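PDB 1USP: organic hydroperoxide resistance protein from Deinococcus radiodurans, which probably detoxifies organic hydroperoxides by reducing them to the corresponding alcohols through a reactive cysteine pair, as in other Ohr proteins of the OsmC/Ohr family. Local coordinates for residues A[62-65]-A[66-70]. Sequence-based numbering, arbitrary orientation.
Sequences LGVV and SRRQK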
loop_
_atom_site.group_PDB
_atom_site.type_symbol
_atom_site.label_atom_id
_atom_site.label_comp_id
_atom_site.label_asym_id
_atom_site.label_seq_id
_atom_site.Cartn_x
_atom_site.Cartn_y
_atom_site.Cartn_z
ATOM N N LEU A 62 3.095 4.398 16.060
ATOM C CA LEU A 62 2.919 4.225 17.498
ATOM C C LEU A 62 4.263 4.070 18.187
ATOM O O LEU A 62 4.439 4.533 19.309
ATOM C CB LEU A 62 2.045 3.019 17.807
ATOM C CG LEU A 62 0.566 3.259 17.500
ATOM C CD1 LEU A 62 -0.175 1.947 17.474
ATOM C CD2 LEU A 62 -0.037 4.217 18.520
ATOM N N GLY A 63 5.199 3.412 17.509
ATOM C CA GLY A 63 6.561 3.264 17.995
ATOM C C GLY A 63 7.244 4.606 18.131
ATOM O O GLY A 63 7.876 4.883 19.150
ATOM N N VAL A 64 7.079 5.449 17.112
ATOM C CA VAL A 64 7.655 6.788 17.084
ATOM C C VAL A 64 7.068 7.643 18.200
ATOM O O VAL A 64 7.797 8.364 18.872
ATOM C CB VAL A 64 7.401 7.493 15.725
ATOM C CG1 VAL A 64 7.739 8.982 15.804
ATOM C CG2 VAL A 64 8.216 6.828 14.621
ATOM N N VAL A 65 5.758 7.542 18.392
ATOM C CA VAL A 65 5.046 8.352 19.369
ATOM C C VAL A 65 5.454 7.989 20.801
ATOM O O VAL A 65 5.603 8.872 21.641
ATOM C CB VAL A 65 3.507 8.255 19.167
ATOM C CG1 VAL A 65 2.733 8.707 20.408
ATOM C CG2 VAL A 65 3.080 9.077 17.941
ATOM N N SER A 66 5.639 6.703 21.074
ATOM C CA SER A 66 5.969 6.245 22.425
ATOM C C SER A 66 7.365 6.706 22.843
ATOM O O SER A 66 7.565 7.124 23.979
ATOM C CB SER A 66 5.865 4.725 22.515
ATOM O OG SER A 66 6.661 4.109 21.526
ATOM N N ARG A 67 8.319 6.646 21.917
ATOM C CA ARG A 67 9.695 7.076 22.184
ATOM C C ARG A 67 9.777 8.580 22.422
ATOM O O ARG A 67 10.388 9.035 23.396
ATOM C CB ARG A 67 10.616 6.703 21.020
ATOM C CG ARG A 67 10.827 5.210 20.851
ATOM C CD ARG A 67 11.956 4.850 19.889
ATOM N NE ARG A 67 11.461 4.235 18.654
ATOM C CZ ARG A 67 11.348 4.845 17.467
ATOM N NH1 ARG A 67 11.689 6.124 17.302
ATOM N NH2 ARG A 67 10.883 4.160 16.426
ATOM N N ARG A 68 9.158 9.341 21.525
ATOM C CA ARG A 68 9.174 10.798 21.594
ATOM C C ARG A 68 8.437 11.329 22.832
ATOM O O ARG A 68 8.861 12.328 23.417
ATOM C CB ARG A 68 8.589 11.410 20.308
ATOM C CG ARG A 68 9.430 11.149 19.046
ATOM C CD ARG A 68 9.570 12.339 18.094
ATOM N NE ARG A 68 8.482 12.437 17.109
ATOM C CZ ARG A 68 8.620 12.357 15.775
ATOM N NH1 ARG A 68 9.803 12.147 15.204
ATOM N NH2 ARG A 68 7.552 12.481 14.996
ATOM N N GLN A 69 7.359 10.656 23.233
ATOM C CA GLN A 69 6.550 11.092 24.375
ATOM C C GLN A 69 6.844 10.319 25.674
ATOM O O GLN A 69 6.144 10.504 26.669
ATOM C CB GLN A 69 5.057 10.974 24.046
ATOM C CG GLN A 69 4.564 11.909 22.936
ATOM C CD GLN A 69 3.042 11.871 22.758
ATOM O OE1 GLN A 69 2.321 11.337 23.609
ATOM N NE2 GLN A 69 2.554 12.435 21.653
ATOM N N LYS A 70 7.868 9.460 25.665
ATOM C CA LYS A 70 8.196 8.593 26.814
ATOM C C LYS A 70 6.978 7.830 27.357
ATOM O O LYS A 70 6.814 7.683 28.571
ATOM C CB LYS A 70 8.864 9.404 27.937
ATOM C CG LYS A 70 10.117 10.151 27.501
#
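In the last turns of helix 46-68, the carbonyls of Leu-62 to Val-65 accept successive i to i+4 backbone hydrogen bonds from the amides of Ser-66 to Gln-69: Ser-66 N to Leu-62 O (3.0 Å), the longer and weak Arg-67 N to Gly-63 O, Arg-68 N to Val-64 O (3.1 Å), and Gln-69 N to Val-65 O (3.0 Å). Gln-69 is the first residue to leave helical backbone angles, though its N still makes that bond. Ser-66 folds its hydroxyl back over the preceding turn: with chi1 at 55°, OG sits between its own backbone N and carbonyl carbon, 2.8 Å from Gly-63 O and 3.2 Å from Leu-62 O. Either carbonyl could take its single proton.

The guanidinium of Arg-68 lies flat against Val-64, whose CG1, anti to the backbone N (chi1 168°), stands over the centre of one face, 3.5 Å from CZ. Bends at chi2 and chi3 bring the arginine round to that methyl. Arg-67 turns back over Gly-63 instead, placing one guanidinium face above Gly-63 O and Val-64 CA, both offset toward its rim; glycine puts no side chain beneath it. Gln-69 runs alongside Val-65, its NE2 3.9 Å from CG1.

Buried Leu-62 and Val-65 meet Leu-113 and Ala-116 of helix 107-120, while the partly exposed Val-64, like Arg-68, touches Val-120. The chemistry is that of a graded boundary: Leu-62 and Val-65 inside, Val-64 at the margin, and exposed arginines laying their charged groups over a methyl and the backbone, while the Ser-66 hydroxyl meets carbonyls the helix already uses.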